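Local coordinates for SeviL (Septifer virgatus, PDB 6LF2), which binds the saccharides of GM1b and asialo-GM1 as an R-type lectin with a beta-trefoil fold, at residues Ser85-Pro90 / Lys104-Tyr109; Phe47-Ser50 / Tyr55-Ile58; Tyr13-Asn16 / Gly21-Phe24. All blocks are in the same frame, centred on the assembly; numbering follows the deposited sequence. Where two conformers were deposited one is given.

Contact 1: residues Ser85-Pro90 / Lys104-Tyr109; sequences SLEEVP and KAYLDY
A single hydrogen bond joins Glu87 to Tyr106: the phenol OH of Tyr106 donates to OE1 of Glu87 over 2.8 Å. Tyr106 OH lies on the syn side of OE1, 16° out of the carboxylate plane, and OE1 in turn lies at the edge of the tyrosine ring, close to the ring plane. The carboxylate and the ring are turned 77° against each other. The second oxygen hangs back, with OE2 of Glu87 3.2 Å from OH of Tyr106, so the hydroxyl sits nearer one arm of the carboxylate than the other.

Two long side chains make the meeting possible across backbones that stay well apart, the CA atoms of Glu87 and Tyr106 being 9.4 Å from each other. Glu87 runs fully extended, its CG anti to the backbone N (chi1 -179°), and reaches out from strand 84-88 to meet the tyrosine at about a right angle. The phenol is also bonded to NE2 of Gln120, which gives the hydroxyl a second partner and ties the pair to the chain beyond strand 113-117.

The beta-trefoil is built largely of two-stranded hairpins, and the two segments belong to different ones: strand 84-88 pairs with 96-100, and strand 106-110 with 113-117. The bond between Glu87 and Tyr106 is thus a side-chain link between neighbouring hairpins rather than part of a sheet.

Besides the bond, the carboxylate brushes the ring edge, CE1 of Tyr106 lying 3.5 Å from OE1 of Glu87; the ring's apolar packing includes Leu99 of strand 96-100.

Within segment 104-109 a separate polar group forms at Asp108, whose OD1 accepts from N of Tyr109 at 2.6 Å and also from Ser123, while OD2 is bonded to Thr121.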
# COMPACT_ATOMS: atom_id res chain seq x y z
N SER B 85 14.28 -11.60 -7.34
CA SER B 85 14.07 -12.29 -6.08
C SER B 85 13.66 -11.28 -5.01
O SER B 85 13.96 -10.08 -5.11
CB SER B 85 15.32 -13.05 -5.62
OG SER B 85 16.44 -12.19 -5.54
N LEU B 86 12.92 -11.77 -4.02
CA LEU B 86 12.52 -10.95 -2.89
C LEU B 86 13.52 -11.14 -1.76
O LEU B 86 13.73 -12.26 -1.28
CB LEU B 86 11.10 -11.31 -2.45
CG LEU B 86 9.96 -10.57 -3.17
CD1 LEU B 86 9.95 -10.84 -4.67
CD2 LEU B 86 8.63 -10.97 -2.55
N GLU B 87 14.15 -10.05 -1.35
CA GLU B 87 15.14 -10.07 -0.27
C GLU B 87 14.54 -9.35 0.92
O GLU B 87 14.37 -8.12 0.89
CB GLU B 87 16.44 -9.41 -0.72
CG GLU B 87 17.53 -9.42 0.34
CD GLU B 87 18.80 -8.70 -0.11
OE1 GLU B 87 19.51 -9.22 -1.00
OE2 GLU B 87 19.06 -7.59 0.42
N GLU B 88 14.20 -10.09 1.97
CA GLU B 88 13.52 -9.48 3.09
C GLU B 88 14.45 -8.47 3.77
O GLU B 88 15.67 -8.66 3.81
CB GLU B 88 13.03 -10.53 4.08
CG GLU B 88 14.10 -11.18 4.92
CD GLU B 88 13.51 -12.23 5.85
OE1 GLU B 88 12.32 -12.58 5.66
OE2 GLU B 88 14.23 -12.68 6.77
N VAL B 89 13.87 -7.37 4.22
CA VAL B 89 14.59 -6.33 4.94
C VAL B 89 14.51 -6.67 6.43
O VAL B 89 13.42 -6.54 7.01
CB VAL B 89 13.99 -4.95 4.65
CG1 VAL B 89 14.66 -3.88 5.48
CG2 VAL B 89 14.09 -4.62 3.17
N PRO B 90 15.60 -7.10 7.06
CA PRO B 90 15.49 -7.58 8.45
C PRO B 90 14.92 -6.54 9.40
O PRO B 90 14.10 -6.88 10.28
CB PRO B 90 16.94 -7.92 8.82
CG PRO B 90 17.67 -8.02 7.55
CD PRO B 90 16.97 -7.17 6.54
N LYS B 104 22.14 -8.50 -10.43
CA LYS B 104 22.30 -8.32 -8.98
C LYS B 104 22.20 -6.84 -8.60
O LYS B 104 23.00 -6.30 -7.83
CB LYS B 104 23.62 -8.94 -8.51
CG LYS B 104 23.71 -10.46 -8.75
CD LYS B 104 22.60 -11.21 -8.03
CE LYS B 104 22.78 -12.73 -8.09
NZ LYS B 104 22.63 -13.29 -9.47
N ALA B 105 21.19 -6.17 -9.16
CA ALA B 105 20.90 -4.78 -8.87
C ALA B 105 19.49 -4.67 -8.29
O ALA B 105 18.57 -5.36 -8.74
CB ALA B 105 21.02 -3.91 -10.13
N TYR B 106 19.34 -3.81 -7.28
CA TYR B 106 18.07 -3.66 -6.55
C TYR B 106 17.20 -2.58 -7.19
O TYR B 106 17.67 -1.48 -7.48
CB TYR B 106 18.34 -3.28 -5.09
CG TYR B 106 19.08 -4.31 -4.27
CD1 TYR B 106 18.44 -5.44 -3.80
CD2 TYR B 106 20.42 -4.12 -3.95
CE1 TYR B 106 19.11 -6.38 -3.04
CE2 TYR B 106 21.10 -5.05 -3.19
CZ TYR B 106 20.44 -6.18 -2.74
OH TYR B 106 21.11 -7.11 -1.98
N LEU B 107 15.91 -2.89 -7.35
CA LEU B 107 14.96 -1.89 -7.83
C LEU B 107 14.91 -0.69 -6.89
O LEU B 107 14.76 -0.85 -5.68
CB LEU B 107 13.56 -2.51 -7.95
CG LEU B 107 12.53 -1.61 -8.65
CD1 LEU B 107 12.93 -1.36 -10.11
CD2 LEU B 107 11.16 -2.24 -8.57
N ASP B 108 15.03 0.50 -7.46
CA ASP B 108 15.18 1.75 -6.71
C ASP B 108 14.43 2.82 -7.50
O ASP B 108 13.80 2.53 -8.52
CB ASP B 108 16.67 2.07 -6.52
CG ASP B 108 16.95 3.01 -5.36
OD1 ASP B 108 16.07 3.79 -4.95
OD2 ASP B 108 18.10 2.97 -4.87
N TYR B 109 14.51 4.06 -7.03
CA TYR B 109 13.93 5.15 -7.80
C TYR B 109 14.85 6.36 -7.76
O TYR B 109 15.71 6.50 -6.88
CB TYR B 109 12.51 5.52 -7.31
CG TYR B 109 12.44 6.13 -5.92
CD1 TYR B 109 12.57 7.50 -5.73
CD2 TYR B 109 12.24 5.33 -4.79
CE1 TYR B 109 12.52 8.07 -4.47
CE2 TYR B 109 12.19 5.89 -3.53
CZ TYR B 109 12.33 7.26 -3.37
OH TYR B 109 12.27 7.83 -2.12

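Contact 2: residues Phe47-Ser50 / Tyr55-Ile58; sequences FQKS and YYTI
The ring of Tyr56 is held between two side chains of the facing strand: CE of Lys49 lies over one face, offset toward the rim, and CZ of Phe47 approaches the opposite face, while O of Gln48 sits at the edge. The lysine methylene makes a CH-pi contact, CE standing 3.9 Å from the Tyr56 ring centroid. The Phe47 and Tyr56 planes are only 15° apart but slid so far that they barely overlap, with CZ of Phe47 3.6 Å from CG of Tyr56.

Phe47, Lys49 and Tyr56 share one face of an antiparallel beta hairpin, strands 45-50 and 56-60, in the beta-trefoil. Leu86 and Ile9 pack on the same aromatic pair. Gln48 and Thr57 form the hydrogen-bonded pair, with Gln48 N to Thr57 O at 3.0 Å and Thr57 N to Gln48 O at 2.9 Å. On their face OG1 of Thr57 donates to OE1 of Gln48 in the carbonyl plane, on a lone pair, and Ser6 also bonds that oxygen.

Toward the turn, O of Tyr55 accepts from N of Ser50 and, at 2.7 Å, from OG of Ser50, which stands 68° out of the carbonyl plane.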
# COMPACT_ATOMS: atom_id res chain seq x y z
N PHE B 47 1.81 -10.20 -9.93
CA PHE B 47 2.95 -10.81 -9.27
C PHE B 47 2.94 -12.30 -9.62
O PHE B 47 1.94 -12.98 -9.37
CB PHE B 47 2.88 -10.57 -7.76
CG PHE B 47 4.11 -11.00 -7.02
CD1 PHE B 47 5.28 -10.28 -7.13
CD2 PHE B 47 4.09 -12.13 -6.22
CE1 PHE B 47 6.42 -10.68 -6.44
CE2 PHE B 47 5.22 -12.53 -5.53
CZ PHE B 47 6.38 -11.80 -5.64
N GLN B 48 4.03 -12.79 -10.22
CA GLN B 48 4.03 -14.10 -10.87
C GLN B 48 5.19 -14.95 -10.38
O GLN B 48 6.32 -14.47 -10.29
CB GLN B 48 4.11 -13.94 -12.40
CG GLN B 48 3.09 -12.95 -12.96
CD GLN B 48 3.30 -12.63 -14.43
OE1 GLN B 48 4.42 -12.65 -14.93
NE2 GLN B 48 2.21 -12.31 -15.13
N LYS B 49 4.91 -16.21 -10.05
CA LYS B 49 5.96 -17.18 -9.76
C LYS B 49 6.60 -17.61 -11.07
O LYS B 49 5.92 -18.16 -11.94
CB LYS B 49 5.37 -18.38 -9.01
CG LYS B 49 6.31 -19.58 -8.83
CD LYS B 49 7.11 -19.47 -7.55
CE LYS B 49 8.49 -18.88 -7.80
NZ LYS B 49 9.28 -19.65 -8.82
N SER B 50 7.90 -17.36 -11.22
CA SER B 50 8.55 -17.77 -12.46
C SER B 50 8.82 -19.28 -12.48
O SER B 50 8.69 -19.98 -11.47
CB SER B 50 9.86 -17.03 -12.66
OG SER B 50 10.91 -17.64 -11.92
N TYR B 55 12.51 -17.26 -7.92
CA TYR B 55 12.45 -16.02 -8.68
C TYR B 55 11.03 -15.75 -9.16
O TYR B 55 10.26 -16.67 -9.44
CB TYR B 55 13.41 -16.03 -9.88
CG TYR B 55 14.85 -16.01 -9.45
CD1 TYR B 55 15.48 -14.81 -9.15
CD2 TYR B 55 15.57 -17.18 -9.30
CE1 TYR B 55 16.79 -14.78 -8.72
CE2 TYR B 55 16.89 -17.16 -8.87
CZ TYR B 55 17.49 -15.95 -8.59
OH TYR B 55 18.80 -15.92 -8.17
N TYR B 56 10.73 -14.46 -9.28
CA TYR B 56 9.39 -13.97 -9.59
C TYR B 56 9.48 -12.99 -10.76
O TYR B 56 10.52 -12.39 -11.01
CB TYR B 56 8.75 -13.31 -8.32
CG TYR B 56 8.47 -14.32 -7.24
CD1 TYR B 56 7.27 -15.03 -7.23
CD2 TYR B 56 9.42 -14.63 -6.28
CE1 TYR B 56 7.02 -15.99 -6.27
CE2 TYR B 56 9.17 -15.60 -5.30
CZ TYR B 56 7.96 -16.28 -5.31
OH TYR B 56 7.68 -17.25 -4.36
N THR B 57 8.38 -12.86 -11.50
CA THR B 57 8.27 -11.79 -12.48
C THR B 57 7.15 -10.83 -12.06
O THR B 57 6.27 -11.16 -11.26
CB THR B 57 8.02 -12.33 -13.90
OG1 THR B 57 6.89 -13.20 -13.91
CG2 THR B 57 9.25 -13.11 -14.39
N ILE B 58 7.22 -9.62 -12.61
CA ILE B 58 6.36 -8.49 -12.26
C ILE B 58 5.78 -7.93 -13.56
O ILE B 58 6.51 -7.33 -14.36
CB ILE B 58 7.14 -7.41 -11.49
CG1 ILE B 58 7.70 -8.00 -10.19
CG2 ILE B 58 6.26 -6.20 -11.20
CD1 ILE B 58 8.69 -7.09 -9.46

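Contact 3: residues Tyr13-Asn16 / Gly21-Phe24; sequences YIQN and GRAF. With NGA (2-acetamido-2-deoxy-beta-D-galactopyranose), chain D.
An arginine and a glutamine run side by side here: Arg22 NE donates to OE1 of Gln15 at 2.9 Å in a bent bond, and the arginine's aliphatic CD lies 3.1 Å from that oxygen. The acceptor lies near the guanidinium plane, yet the donor stands 41° out of the amide plane and so misses the lone pairs; the two planes are 71° apart. Gln15 is extended, CG anti to the backbone N (chi1 -177°), whereas Arg22 bends at chi2 and chi3 to bring NE alongside. NH1 of Arg22 is bonded to Gln43 and NH2 to the carbonyl of Gly37, which fixes the guanidinium, and Gln15 OE1 also accepts from Gln15 NE2 of the second subunit, at the dimer interface.

The two segments flank the short loop by which strand 6-16 passes into strand 22-26 of the beta-trefoil. A single backbone bridge, Gln15 with Arg22, joins them: Asn16 N donates to O of Gly21 at 2.8 Å and Ala23 N to O of Ile14 at 3.0 Å. Next to it a water accepts from Ile14 N and lies 2.9 Å from Ala23 O, bridging the strands.

Phe24 turns away from segment 13-16, into the glycan pocket. C6 of the bound N-acetylgalactosamine lies 3.6 Å above the plane of its ring, over the centre, consistent with CH-pi contacts of aromatic residues with sugars in many lectins, while Asp42, Gln43 and Arg29 hydrogen-bond the sugar.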
# COMPACT_ATOMS: atom_id res chain seq x y z
N TYR B 13 -0.17 -3.79 -5.47
CA TYR B 13 0.55 -2.53 -5.58
C TYR B 13 1.97 -2.75 -5.08
O TYR B 13 2.23 -3.62 -4.25
CB TYR B 13 -0.12 -1.43 -4.75
CG TYR B 13 -1.51 -1.05 -5.20
CD1 TYR B 13 -1.70 -0.05 -6.13
CD2 TYR B 13 -2.64 -1.69 -4.67
CE1 TYR B 13 -2.98 0.32 -6.55
CE2 TYR B 13 -3.92 -1.33 -5.08
CZ TYR B 13 -4.08 -0.33 -6.01
OH TYR B 13 -5.34 0.04 -6.44
N ILE B 14 2.90 -1.96 -5.62
CA ILE B 14 4.32 -2.05 -5.30
C ILE B 14 4.74 -0.67 -4.82
O ILE B 14 4.93 0.25 -5.62
CB ILE B 14 5.16 -2.54 -6.49
CG1 ILE B 14 4.65 -3.92 -6.93
CG2 ILE B 14 6.64 -2.59 -6.12
CD1 ILE B 14 5.34 -4.50 -8.18
N GLN B 15 4.84 -0.50 -3.50
CA GLN B 15 4.95 0.81 -2.89
C GLN B 15 6.25 0.94 -2.12
O GLN B 15 6.70 -0.01 -1.47
CB GLN B 15 3.74 1.06 -1.97
CG GLN B 15 3.71 2.45 -1.33
CD GLN B 15 2.33 2.80 -0.80
OE1 GLN B 15 1.35 2.84 -1.55
NE2 GLN B 15 2.25 3.06 0.51
N ASN B 16 6.86 2.12 -2.20
CA ASN B 16 8.17 2.36 -1.60
C ASN B 16 8.04 2.86 -0.17
O ASN B 16 7.25 3.75 0.12
CB ASN B 16 8.94 3.38 -2.43
CG ASN B 16 10.43 3.31 -2.18
OD1 ASN B 16 10.95 3.89 -1.23
ND2 ASN B 16 11.13 2.57 -3.04
N GLY B 21 5.57 6.12 -2.60
CA GLY B 21 5.21 6.11 -4.01
C GLY B 21 5.01 4.72 -4.58
O GLY B 21 5.62 3.74 -4.14
N ARG B 22 4.14 4.63 -5.59
CA ARG B 22 3.78 3.36 -6.20
C ARG B 22 4.35 3.28 -7.61
O ARG B 22 4.24 4.23 -8.38
CB ARG B 22 2.25 3.18 -6.22
CG ARG B 22 1.68 2.60 -4.92
CD ARG B 22 0.36 3.26 -4.51
NE ARG B 22 0.61 4.51 -3.78
CZ ARG B 22 0.25 5.72 -4.21
NH1 ARG B 22 -0.39 5.88 -5.35
NH2 ARG B 22 0.54 6.79 -3.47
N ALA B 23 4.98 2.15 -7.92
CA ALA B 23 5.40 1.87 -9.28
C ALA B 23 4.18 1.78 -10.19
O ALA B 23 3.16 1.24 -9.80
CB ALA B 23 6.17 0.54 -9.32
N PHE B 24 4.30 2.32 -11.40
CA PHE B 24 3.18 2.25 -12.35
C PHE B 24 3.72 2.04 -13.76
O PHE B 24 4.87 2.35 -14.06
CB PHE B 24 2.31 3.52 -12.29
CG PHE B 24 2.97 4.75 -12.86
CD1 PHE B 24 3.72 5.58 -12.05
CD2 PHE B 24 2.84 5.07 -14.21
CE1 PHE B 24 4.33 6.73 -12.56
CE2 PHE B 24 3.46 6.20 -14.74
CZ PHE B 24 4.21 7.04 -13.91
C1 NGA D . -0.57 10.49 -13.58
C2 NGA D . -1.36 10.15 -14.85
C3 NGA D . -2.25 8.93 -14.63
C4 NGA D . -1.44 7.79 -14.02
C5 NGA D . -0.62 8.26 -12.82
C6 NGA D . 0.27 7.16 -12.26
C7 NGA D . -1.91 11.88 -16.48
C8 NGA D . -2.98 12.78 -17.02
N2 NGA D . -2.13 11.30 -15.29
O3 NGA D . -2.73 8.51 -15.89
O4 NGA D . -0.58 7.25 -15.00
O5 NGA D . 0.19 9.34 -13.22
O6 NGA D . -0.49 6.15 -11.64
O7 NGA D . -0.88 11.70 -17.13
O HOH W 1 2.08 -0.07 -7.48

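Overall arrangement
Contact 3 is the buried one, and it alone reaches both the glycan and the second subunit; contacts 1 and 2 are partly buried and touch no other chain. Contacts 2 and 3 share the six-stranded sheet, since strands 45-50 and 6-16 are neighbours, but lie on opposite sides of the chain's centre, meeting where Ile58 packs on Ile14. Contact 2 is a regular hairpin of backbone bonds and aromatic packing. Contact 3 combines a short backbone bridge with a water and an arginine-glutamine bond, and contact 1 relies on one side-chain bond between separate hairpins. Ser85 packs on the ring of Tyr55, joining contact 1 to contact 2.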